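Local coordinates for protein beta-galactosidase (Geobacillus stearothermophilus, PDB 4OIF) that probably hydrolyses terminal non-reducing beta-D-galactose residues of beta-D-galactosides, as a zinc-binding, trimeric member of glycosyl hydrolase family 42, at residues I85-R93 / Y129-L140. Residues are numbered along the deposited sequence; the frame is centred on the assembly and turned at random.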
# COMPACT_ATOMS: atom_id res chain seq x y z
N ILE A 85 33.16 26.24 -2.70
CA ILE A 85 32.54 25.54 -3.82
C ILE A 85 31.26 26.29 -4.15
O ILE A 85 30.29 26.24 -3.39
CB ILE A 85 32.22 24.06 -3.48
CG1 ILE A 85 33.51 23.29 -3.20
CG2 ILE A 85 31.44 23.39 -4.62
CD1 ILE A 85 33.26 21.90 -2.64
N LEU A 86 31.25 27.01 -5.27
CA LEU A 86 30.09 27.81 -5.62
C LEU A 86 29.12 26.97 -6.43
O LEU A 86 29.49 26.36 -7.43
CB LEU A 86 30.50 29.06 -6.41
CG LEU A 86 29.38 30.07 -6.70
CD1 LEU A 86 28.63 30.42 -5.44
CD2 LEU A 86 29.93 31.32 -7.34
N ALA A 87 27.88 26.93 -5.97
CA ALA A 87 26.85 26.19 -6.67
C ALA A 87 26.02 27.11 -7.53
O ALA A 87 25.81 28.28 -7.19
CB ALA A 87 25.96 25.46 -5.68
N THR A 88 25.54 26.58 -8.66
CA THR A 88 24.48 27.25 -9.41
C THR A 88 23.13 26.88 -8.78
O THR A 88 22.96 25.78 -8.26
CB THR A 88 24.51 26.87 -10.87
OG1 THR A 88 24.15 25.50 -11.03
CG2 THR A 88 25.92 27.11 -11.43
N PRO A 89 22.18 27.82 -8.81
CA PRO A 89 20.98 27.66 -7.98
C PRO A 89 19.80 26.97 -8.65
O PRO A 89 18.70 27.04 -8.10
CB PRO A 89 20.63 29.11 -7.63
CG PRO A 89 21.02 29.86 -8.86
CD PRO A 89 22.26 29.16 -9.40
N SER A 90 20.00 26.34 -9.81
CA SER A 90 18.88 25.77 -10.56
C SER A 90 18.09 24.70 -9.78
O SER A 90 16.96 24.38 -10.15
CB SER A 90 19.37 25.17 -11.88
OG SER A 90 20.31 24.14 -11.64
N GLY A 91 18.68 24.17 -8.71
CA GLY A 91 18.01 23.21 -7.85
C GLY A 91 16.65 23.62 -7.30
O GLY A 91 15.82 22.77 -7.01
N ALA A 92 16.40 24.92 -7.16
CA ALA A 92 15.08 25.39 -6.72
C ALA A 92 14.76 26.80 -7.22
O ALA A 92 15.35 27.79 -6.75
CB ALA A 92 14.98 25.33 -5.19
N ARG A 93 13.80 26.90 -8.14
CA ARG A 93 13.44 28.19 -8.72
C ARG A 93 12.58 28.99 -7.74
O ARG A 93 11.80 28.42 -6.97
CB ARG A 93 12.72 27.97 -10.07
CG ARG A 93 11.17 27.88 -10.03
CD ARG A 93 10.62 26.49 -9.73
NE ARG A 93 10.74 26.12 -8.31
CZ ARG A 93 10.23 25.01 -7.77
NH1 ARG A 93 9.54 24.15 -8.51
NH2 ARG A 93 10.40 24.76 -6.48
N TYR A 129 13.50 28.25 -18.69
CA TYR A 129 14.27 27.87 -17.53
C TYR A 129 15.75 27.69 -17.90
O TYR A 129 16.65 28.04 -17.13
CB TYR A 129 13.71 26.61 -16.88
CG TYR A 129 14.17 26.51 -15.45
CD1 TYR A 129 13.92 27.54 -14.56
CD2 TYR A 129 14.89 25.41 -15.01
CE1 TYR A 129 14.35 27.47 -13.25
CE2 TYR A 129 15.33 25.33 -13.70
CZ TYR A 129 15.06 26.37 -12.83
OH TYR A 129 15.49 26.28 -11.52
N ARG A 130 15.99 27.16 -19.10
CA ARG A 130 17.35 27.02 -19.61
C ARG A 130 18.03 28.39 -19.71
O ARG A 130 19.19 28.55 -19.28
CB ARG A 130 17.33 26.31 -20.97
CG ARG A 130 17.18 24.81 -20.83
CD ARG A 130 16.90 24.11 -22.15
NE ARG A 130 16.75 22.66 -21.93
CZ ARG A 130 17.68 21.76 -22.22
NH1 ARG A 130 18.83 22.14 -22.76
NH2 ARG A 130 17.46 20.47 -21.99
N GLU A 131 17.30 29.37 -20.23
CA GLU A 131 17.82 30.73 -20.35
C GLU A 131 18.04 31.45 -19.01
O GLU A 131 19.07 32.09 -18.81
CB GLU A 131 16.91 31.56 -21.25
CG GLU A 131 17.05 31.18 -22.73
CD GLU A 131 16.01 31.84 -23.63
OE1 GLU A 131 15.38 32.83 -23.20
OE2 GLU A 131 15.82 31.35 -24.77
N LYS A 132 17.08 31.34 -18.09
CA LYS A 132 17.22 32.03 -16.82
C LYS A 132 18.34 31.40 -15.97
O LYS A 132 19.14 32.14 -15.34
CB LYS A 132 15.90 32.02 -16.06
CG LYS A 132 14.80 32.84 -16.75
CD LYS A 132 14.36 34.03 -15.91
CE LYS A 132 13.39 34.94 -16.67
NZ LYS A 132 14.03 35.71 -17.79
N THR A 133 18.43 30.07 -15.97
CA THR A 133 19.50 29.43 -15.22
C THR A 133 20.85 29.73 -15.86
O THR A 133 21.81 30.05 -15.17
CB THR A 133 19.30 27.91 -15.09
OG1 THR A 133 19.25 27.32 -16.39
CG2 THR A 133 18.01 27.60 -14.33
N GLN A 134 20.93 29.65 -17.19
CA GLN A 134 22.19 29.99 -17.81
C GLN A 134 22.59 31.43 -17.50
O GLN A 134 23.76 31.71 -17.27
CB GLN A 134 22.16 29.80 -19.32
CG GLN A 134 23.56 29.84 -19.91
CD GLN A 134 23.59 29.89 -21.42
OE1 GLN A 134 23.63 30.97 -22.01
NE2 GLN A 134 23.61 28.72 -22.05
N HIS A 135 21.63 32.34 -17.47
CA HIS A 135 21.94 33.75 -17.24
C HIS A 135 22.43 34.02 -15.82
O HIS A 135 23.44 34.72 -15.61
CB HIS A 135 20.73 34.63 -17.54
CG HIS A 135 21.00 36.08 -17.33
ND1 HIS A 135 21.97 36.77 -18.03
CD2 HIS A 135 20.45 36.98 -16.47
CE1 HIS A 135 22.00 38.02 -17.63
NE2 HIS A 135 21.08 38.18 -16.69
N ILE A 136 21.73 33.50 -14.83
CA ILE A 136 22.22 33.71 -13.48
C ILE A 136 23.57 32.99 -13.28
O ILE A 136 24.46 33.49 -12.57
CB ILE A 136 21.19 33.28 -12.43
CG1 ILE A 136 21.60 33.79 -11.06
CG2 ILE A 136 20.98 31.77 -12.44
CD1 ILE A 136 20.46 33.80 -10.08
N ASN A 137 23.77 31.85 -13.93
CA ASN A 137 25.08 31.22 -13.88
C ASN A 137 26.12 32.18 -14.42
O ASN A 137 27.20 32.34 -13.83
CB ASN A 137 25.08 29.92 -14.66
CG ASN A 137 24.28 28.85 -13.98
OD1 ASN A 137 23.59 29.12 -12.99
ND2 ASN A 137 24.34 27.64 -14.50
N ARG A 138 25.78 32.86 -15.50
CA ARG A 138 26.69 33.84 -16.08
C ARG A 138 27.00 34.99 -15.11
O ARG A 138 28.15 35.38 -14.98
CB ARG A 138 26.14 34.38 -17.38
CG ARG A 138 27.03 35.41 -18.04
CD ARG A 138 26.51 35.73 -19.42
NE ARG A 138 26.53 34.56 -20.29
CZ ARG A 138 27.61 34.14 -20.93
NH1 ARG A 138 28.76 34.80 -20.80
NH2 ARG A 138 27.55 33.07 -21.71
N LEU A 139 25.99 35.54 -14.44
CA LEU A 139 26.25 36.62 -13.49
C LEU A 139 27.19 36.13 -12.40
O LEU A 139 28.12 36.83 -11.99
CB LEU A 139 24.94 37.17 -12.88
CG LEU A 139 23.99 37.88 -13.85
CD1 LEU A 139 22.70 38.33 -13.15
CD2 LEU A 139 24.66 39.05 -14.53
N LEU A 140 26.94 34.90 -11.94
CA LEU A 140 27.79 34.33 -10.90
C LEU A 140 29.24 34.21 -11.36
O LEU A 140 30.14 34.65 -10.65
CB LEU A 140 27.27 32.96 -10.46
CG LEU A 140 26.08 32.98 -9.49
CD1 LEU A 140 25.49 31.59 -9.38
CD2 LEU A 140 26.47 33.52 -8.11
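Tyr129 reaches from helix 127-144 to the loop that follows strand 83-87, joining a helix of the TIM barrel to the carboxyl end of a parallel barrel strand. Its CB is directed toward this loop, and CG anti to the backbone N (chi1 -159°) carries the ring out to it, with Thr133 CG2 3.5 Å above one face, toward the rim. At the tip OH donates to Ser90 O (2.8 Å), the donor tilted 24° from the carbonyl plane. A phenylalanine in its place would probably keep the ring packing but leave the buried Ser90 O without this donor. One turn on, Thr133 CG2 also packs against Ser90 CB at 3.7 Å. Thr88 crosses Asn137 at about a right angle, its CB 3.2 Å from Asn137 OD1 and its CG2 against the amide; Thr88 OG1 and Asn137 ND2 both hydrogen-bond to Glu239, as does Ser90 OG, and Thr88 OG1 also to Ser156 N. Pro89 CD and Leu140 CD1 approach to 4.0 Å, and Leu140 CD2 touches Leu86 CD2 (4.2 Å). A single hydrogen bond thus links the two segments directly, the rest being van der Waals packing, largely carbon on carbon, while Glu239 of helix 218-246 joins Thr88 and Ser90 to Asn137.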